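Local coordinates for solute-binding protein Csal_2479 (Chromohalobacter salexigens, PDB 4P1L) that binds D-glucuronate in vitro and probably delivers it to a tripartite ATP-independent periplasmic (TRAP) permease for uptake into the cytoplasm, at residues A[96-101]-A[315-320]; A[305-308]-A[313-316]. All coordinates share one frame; numbering follows the deposited sequence.

Contact 1: residues A[96-101]-A[315-320]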
ATOM      1  N   VAL A  96       0.095 -14.057  -1.919  1.00 19.19           N
ATOM      2  CA  VAL A  96      -0.860 -14.561  -0.929  1.00 22.49           C
ATOM      3  C   VAL A  96      -2.274 -14.351  -1.451  1.00 19.21           C
ATOM      4  O   VAL A  96      -2.758 -13.232  -1.491  1.00 18.47           O
ATOM      5  CB  VAL A  96      -0.762 -13.798   0.398  1.00 21.65           C
ATOM      6  CG1 VAL A  96      -1.733 -14.375   1.420  1.00 23.18           C
ATOM      7  CG2 VAL A  96       0.639 -13.801   0.930  1.00 19.63           C
ATOM      8  N   PRO A  97      -2.954 -15.434  -1.848  1.00 21.35           N
ATOM      9  CA  PRO A  97      -4.245 -15.251  -2.526  1.00 18.96           C
ATOM     10  C   PRO A  97      -5.247 -14.353  -1.792  1.00 18.77           C
ATOM     11  O   PRO A  97      -5.836 -13.479  -2.433  1.00 19.82           O
ATOM     12  CB  PRO A  97      -4.754 -16.686  -2.676  1.00 29.59           C
ATOM     13  CG  PRO A  97      -3.495 -17.477  -2.849  1.00 29.56           C
ATOM     14  CD  PRO A  97      -2.463 -16.820  -1.949  1.00 22.82           C
ATOM     15  N   ALA A  98      -5.417 -14.540  -0.489  1.00 17.14           N
ATOM     16  CA  ALA A  98      -6.366 -13.745   0.294  1.00 17.52           C
ATOM     17  C   ALA A  98      -6.068 -12.265   0.246  1.00 19.51           C
ATOM     18  O   ALA A  98      -6.988 -11.436   0.303  1.00 17.21           O
ATOM     19  CB  ALA A  98      -6.399 -14.224   1.767  1.00 17.66           C
ATOM     20  N   ALA A  99      -4.784 -11.917   0.141  1.00 20.34           N
ATOM     21  CA  ALA A  99      -4.393 -10.518   0.085  1.00 15.91           C
ATOM     22  C   ALA A  99      -4.955  -9.815  -1.134  1.00 14.68           C
ATOM     23  O   ALA A  99      -5.144  -8.593  -1.095  1.00 17.35           O
ATOM     24  CB  ALA A  99      -2.843 -10.369   0.134  1.00 16.31           C
ATOM     25  N   ASN A 100      -5.243 -10.550  -2.213  1.00 16.19           N
ATOM     26  CA  ASN A 100      -5.815  -9.906  -3.402  1.00 14.96           C
ATOM     27  C   ASN A 100      -7.155  -9.235  -3.136  1.00 14.73           C
ATOM     28  O   ASN A 100      -7.546  -8.319  -3.857  1.00 15.34           O
ATOM     29  CB  ASN A 100      -6.003 -10.886  -4.559  1.00 18.87           C
ATOM     30  CG  ASN A 100      -4.755 -11.067  -5.364  1.00 29.13           C
ATOM     31  OD1 ASN A 100      -4.162 -10.096  -5.817  1.00 25.68           O
ATOM     32  ND2 ASN A 100      -4.311 -12.318  -5.499  1.00 35.96           N
ATOM     33  N   VAL A 101      -7.856  -9.678  -2.097  1.00 16.14           N
ATOM     34  CA  VAL A 101      -9.144  -9.066  -1.779  1.00 14.71           C
ATOM     35  C   VAL A 101      -8.972  -7.571  -1.530  1.00 14.08           C
ATOM     36  O   VAL A 101      -9.832  -6.776  -1.898  1.00 14.83           O
ATOM     37  CB  VAL A 101      -9.784  -9.745  -0.548  1.00 18.61           C
ATOM     38  CG1 VAL A 101     -11.002  -8.967  -0.058  1.00 16.62           C
ATOM     39  CG2 VAL A 101     -10.182 -11.184  -0.893  1.00 20.28           C
ATOM     40  N   GLU A 315     -14.930 -15.647  -1.154  1.00 19.85           N
ATOM     41  CA  GLU A 315     -16.136 -14.855  -1.352  1.00 19.59           C
ATOM     42  C   GLU A 315     -16.629 -14.248  -0.045  1.00 23.62           C
ATOM     43  O   GLU A 315     -17.035 -13.088   0.004  1.00 21.36           O
ATOM     44  CB  GLU A 315     -17.259 -15.684  -1.972  1.00 23.66           C
ATOM     45  CG  GLU A 315     -18.542 -14.848  -2.207  1.00 28.88           C
ATOM     46  CD  GLU A 315     -19.470 -15.470  -3.224  1.00 37.58           C
ATOM     47  OE1 GLU A 315     -19.267 -16.662  -3.561  1.00 39.55           O
ATOM     48  OE2 GLU A 315     -20.386 -14.760  -3.705  1.00 39.90           O
ATOM     49  N   SER A 316     -16.616 -15.039   1.016  1.00 21.95           N
ATOM     50  CA  SER A 316     -17.129 -14.561   2.292  1.00 20.87           C
ATOM     51  C   SER A 316     -16.231 -13.493   2.928  1.00 23.21           C
ATOM     52  O   SER A 316     -16.709 -12.643   3.701  1.00 22.70           O
ATOM     53  CB  SER A 316     -17.398 -15.744   3.242  1.00 26.87           C
ATOM     54  OG  SER A 316     -16.201 -16.313   3.727  1.00 28.51           O
ATOM     55  N   LEU A 317     -14.944 -13.502   2.588  1.00 19.29           N
ATOM     56  CA  LEU A 317     -14.068 -12.429   2.994  1.00 20.14           C
ATOM     57  C   LEU A 317     -14.452 -11.124   2.273  1.00 18.66           C
ATOM     58  O   LEU A 317     -14.506 -10.066   2.895  1.00 17.92           O
ATOM     59  CB  LEU A 317     -12.611 -12.805   2.717  1.00 20.67           C
ATOM     60  CG  LEU A 317     -11.529 -11.830   3.161  1.00 16.72           C
ATOM     61  CD1 LEU A 317     -11.697 -11.412   4.624  1.00 24.05           C
ATOM     62  CD2 LEU A 317     -10.142 -12.467   2.917  1.00 18.66           C
ATOM     63  N   VAL A 318     -14.737 -11.212   0.975  1.00 18.05           N
ATOM     64  CA  VAL A 318     -15.207 -10.045   0.228  1.00 14.25           C
ATOM     65  C   VAL A 318     -16.506  -9.480   0.835  1.00 16.16           C
ATOM     66  O   VAL A 318     -16.610  -8.281   1.109  1.00 17.41           O
ATOM     67  CB  VAL A 318     -15.436 -10.377  -1.254  1.00 14.80           C
ATOM     68  CG1 VAL A 318     -15.981  -9.155  -1.990  1.00 16.96           C
ATOM     69  CG2 VAL A 318     -14.131 -10.882  -1.921  1.00 16.75           C
ATOM     70  N   THR A 319     -17.491 -10.353   1.062  1.00 18.92           N
ATOM     71  CA  THR A 319     -18.784  -9.901   1.569  1.00 16.14           C
ATOM     72  C   THR A 319     -18.707  -9.464   3.028  1.00 16.47           C
ATOM     73  O   THR A 319     -19.412  -8.525   3.419  1.00 20.30           O
ATOM     74  CB  THR A 319     -19.905 -10.955   1.352  1.00 22.32           C
ATOM     75  OG1 THR A 319     -19.593 -12.141   2.066  1.00 28.26           O
ATOM     76  CG2 THR A 319     -20.036 -11.306  -0.096  1.00 24.55           C
ATOM     77  N   ASP A 320     -17.819 -10.073   3.823  1.00 18.51           N
ATOM     78  CA  ASP A 320     -17.689  -9.652   5.215  1.00 19.43           C
ATOM     79  C   ASP A 320     -17.131  -8.216   5.283  1.00 17.02           C
ATOM     80  O   ASP A 320     -17.583  -7.400   6.087  1.00 16.38           O
ATOM     81  CB  ASP A 320     -16.815 -10.602   6.034  1.00 19.66           C
ATOM     82  CG  ASP A 320     -17.515 -11.940   6.369  1.00 21.67           C
ATOM     83  OD1 ASP A 320     -18.748 -12.060   6.194  1.00 22.78           O
ATOM     84  OD2 ASP A 320     -16.806 -12.873   6.813  1.00 21.57           O
TER
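Val101 points its side chain at helix 315-323 and meets two consecutive residues there. Its CG2 methyl touches Leu317 CD2 at 4.0 Å, and the same CG2 lies 4.1 Å from Val318 CG2. The other branch, CG1, also comes within 4.1 Å of Val318 CG2, so the single Val318 methyl faces both prongs of the valine. Leu317 has its CG opposite the backbone N (chi1 -176°), which directs the branched end at the loop, where CD2 touches both Val101 and Ala98. The methyl of Ala98 is a looser neighbour, with CB 4.3 Å from Leu317 CD2. The nearest CA atoms are those of Val101 and Val318, 6.5 Å apart. Residues 97-101 follow helical backbone angles, with Val101 N bonded to Ala98 O; this turn brings Ala98 and Val101 to the same helix. Further out, helix 121-132 lies against Leu317 through Arg125 and Phe126, and Arg125 also forms a salt bridge with Asp320. Phe307 and Ile107 pack on Val101, while Leu104 touches Val318. No hydrogen bond joins the two segments: the join is made mainly by methyl groups, consistent with a hydrophobic attachment of the C-terminal helix to the loop after strand 84-88.

Contact 2: residues A[305-308]-A[313-316]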
ATOM      1  N   ASP A 305     -16.874  -9.996  -9.937  1.00 12.93           N
ATOM      2  CA  ASP A 305     -17.501 -11.236 -10.387  1.00 15.93           C
ATOM      3  C   ASP A 305     -16.445 -12.308 -10.728  1.00 14.46           C
ATOM      4  O   ASP A 305     -16.563 -13.486 -10.323  1.00 14.71           O
ATOM      5  CB  ASP A 305     -18.375 -10.993 -11.630  1.00 20.15           C
ATOM      6  CG  ASP A 305     -19.587 -10.123 -11.365  1.00 24.46           C
ATOM      7  OD1 ASP A 305     -19.932  -9.844 -10.203  1.00 23.79           O
ATOM      8  OD2 ASP A 305     -20.208  -9.709 -12.366  1.00 30.29           O
ATOM      9  N   GLN A 306     -15.414 -11.894 -11.470  0.57 15.78           N
ATOM     10  CA  GLN A 306     -14.383 -12.820 -11.916  0.57 17.81           C
ATOM     11  C   GLN A 306     -13.607 -13.298 -10.698  0.57 14.20           C
ATOM     12  O   GLN A 306     -13.229 -14.448 -10.618  0.57 12.73           O
ATOM     13  CB  GLN A 306     -13.431 -12.166 -12.946  0.57 17.72           C
ATOM     14  CG  GLN A 306     -12.148 -12.972 -13.223  0.57 19.03           C
ATOM     15  CD  GLN A 306     -11.103 -12.244 -14.074  0.57 16.08           C
ATOM     16  OE1 GLN A 306     -11.434 -11.352 -14.855  0.57 15.35           O
ATOM     17  NE2 GLN A 306      -9.826 -12.611 -13.901  0.57 12.35           N
ATOM     18  N   PHE A 307     -13.367 -12.390  -9.752  1.00 12.96           N
ATOM     19  CA  PHE A 307     -12.588 -12.715  -8.576  1.00 17.06           C
ATOM     20  C   PHE A 307     -13.260 -13.797  -7.737  1.00 17.96           C
ATOM     21  O   PHE A 307     -12.617 -14.774  -7.361  1.00 16.06           O
ATOM     22  CB  PHE A 307     -12.295 -11.488  -7.715  1.00 18.75           C
ATOM     23  CG  PHE A 307     -11.369 -11.797  -6.576  1.00 15.19           C
ATOM     24  CD1 PHE A 307      -9.994 -11.807  -6.790  1.00 18.69           C
ATOM     25  CD2 PHE A 307     -11.866 -12.146  -5.319  1.00 14.16           C
ATOM     26  CE1 PHE A 307      -9.115 -12.123  -5.758  1.00 26.31           C
ATOM     27  CE2 PHE A 307     -10.992 -12.453  -4.274  1.00 15.11           C
ATOM     28  CZ  PHE A 307      -9.615 -12.452  -4.505  1.00 24.02           C
ATOM     29  N   VAL A 308     -14.545 -13.634  -7.453  1.00 15.05           N
ATOM     30  CA  VAL A 308     -15.241 -14.579  -6.597  1.00 19.67           C
ATOM     31  C   VAL A 308     -15.486 -15.920  -7.316  1.00 14.50           C
ATOM     32  O   VAL A 308     -15.534 -16.960  -6.693  1.00 14.85           O
ATOM     33  CB  VAL A 308     -16.543 -13.980  -5.963  1.00 16.83           C
ATOM     34  CG1 VAL A 308     -16.197 -12.749  -5.085  1.00 17.75           C
ATOM     35  CG2 VAL A 308     -17.552 -13.626  -7.006  1.00 20.27           C
ATOM     36  N   GLU A 313     -13.602 -19.615  -2.171  1.00 20.82           N
ATOM     37  CA  GLU A 313     -13.261 -19.693  -0.752  1.00 18.93           C
ATOM     38  C   GLU A 313     -12.970 -18.325  -0.156  1.00 22.46           C
ATOM     39  O   GLU A 313     -12.857 -18.196   1.061  1.00 21.01           O
ATOM     40  CB  GLU A 313     -12.066 -20.643  -0.486  1.00 24.44           C
ATOM     41  CG  GLU A 313     -10.678 -20.077  -0.832  1.00 23.62           C
ATOM     42  CD  GLU A 313     -10.439 -19.930  -2.326  1.00 28.79           C
ATOM     43  OE1 GLU A 313     -11.287 -20.365  -3.137  1.00 28.11           O
ATOM     44  OE2 GLU A 313      -9.401 -19.356  -2.708  1.00 29.09           O
ATOM     45  N   LEU A 314     -12.856 -17.312  -1.014  1.00 21.19           N
ATOM     46  CA  LEU A 314     -12.575 -15.954  -0.559  1.00 16.85           C
ATOM     47  C   LEU A 314     -13.834 -15.076  -0.666  1.00 21.16           C
ATOM     48  O   LEU A 314     -13.824 -13.910  -0.272  1.00 20.75           O
ATOM     49  CB  LEU A 314     -11.431 -15.337  -1.362  1.00 14.85           C
ATOM     50  CG  LEU A 314     -10.037 -15.952  -1.194  1.00 17.66           C
ATOM     51  CD1 LEU A 314      -9.016 -15.236  -2.088  1.00 17.04           C
ATOM     52  CD2 LEU A 314      -9.591 -15.887   0.268  1.00 18.72           C
ATOM     53  N   GLU A 315     -14.930 -15.647  -1.154  1.00 19.85           N
ATOM     54  CA  GLU A 315     -16.136 -14.855  -1.352  1.00 19.59           C
ATOM     55  C   GLU A 315     -16.629 -14.248  -0.045  1.00 23.62           C
ATOM     56  O   GLU A 315     -17.035 -13.088   0.004  1.00 21.36           O
ATOM     57  CB  GLU A 315     -17.259 -15.684  -1.972  1.00 23.66           C
ATOM     58  CG  GLU A 315     -18.542 -14.848  -2.207  1.00 28.88           C
ATOM     59  CD  GLU A 315     -19.470 -15.470  -3.224  1.00 37.58           C
ATOM     60  OE1 GLU A 315     -19.267 -16.662  -3.561  1.00 39.55           O
ATOM     61  OE2 GLU A 315     -20.386 -14.760  -3.705  1.00 39.90           O
ATOM     62  N   SER A 316     -16.616 -15.039   1.016  1.00 21.95           N
ATOM     63  CA  SER A 316     -17.129 -14.561   2.292  1.00 20.87           C
ATOM     64  C   SER A 316     -16.231 -13.493   2.928  1.00 23.21           C
ATOM     65  O   SER A 316     -16.709 -12.643   3.701  1.00 22.70           O
ATOM     66  CB  SER A 316     -17.398 -15.744   3.242  1.00 26.87           C
ATOM     67  OG  SER A 316     -16.201 -16.313   3.727  1.00 28.51           O
TER
HETATM   68  O   HOH W   1     -18.006 -18.094  -6.458  1.00 35.83           O
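Phe307 and Leu314 meet through different first torsions. The phenylalanine CG lies opposite its own backbone N (chi1 -174°), carrying the ring away from helix 301-310 toward the returning chain, whereas Leu314 has CG beside the backbone N (chi1 -67°), thus anti to the carbonyl carbon, and an extended second torsion that sends CD1 out to the ring. Leu314 CD1 comes to 3.7 Å from Phe307 CZ, approaching the ring obliquely. Nearer the leucine backbone, Leu314 CB sits 4.1 Å from Phe307 CE2, so contact runs along the leucine from its base to one methyl. Val308 supplies a second, looser point: its CG1 is 4.3 Å from Glu315 CG, the aliphatic part of an otherwise exposed side chain. A water lies between Val308 O and Glu315, donating to Val308 O over 2.7 Å and only weakly to Glu315 OE1 at 3.5 Å. The carboxylate is at most loosely tied, through this water, to the last turn of helix 301-310. His311, in the intervening turn, meets the Phe307 ring with the planes at about 45°. Helices 301-310 and 315-323 are consecutive, joined by a short turn and set steeply against each other: the C-terminal helix pair of this solute-binding protein, packed through Phe307 and Leu314.

Contacts 1 and 2 adjoin in one largely apolar cluster, their centres 7 Å apart. Both use helix 315-323 and overlap in range at Glu315 and Ser316, yet the direct packing between them is Phe307 and Leu314 against 97-101. The Phe307 ring reaches that loop twice: CE1 lies 3.6 Å from Asn100 CB, and CE2 lies 3.7 Å from Val101 CG2. Leu314 CD1 packs beside them, 3.6 Å from Pro97 O and 3.9 Å from Ala98 CA. Contact 2 thus packs the last two helices together, and contact 1 seats the final one on a part of the chain more than 200 residues earlier. Neither includes a residue of the glucuronate pocket; their centres are about 16 and 21 Å from the chain's centre.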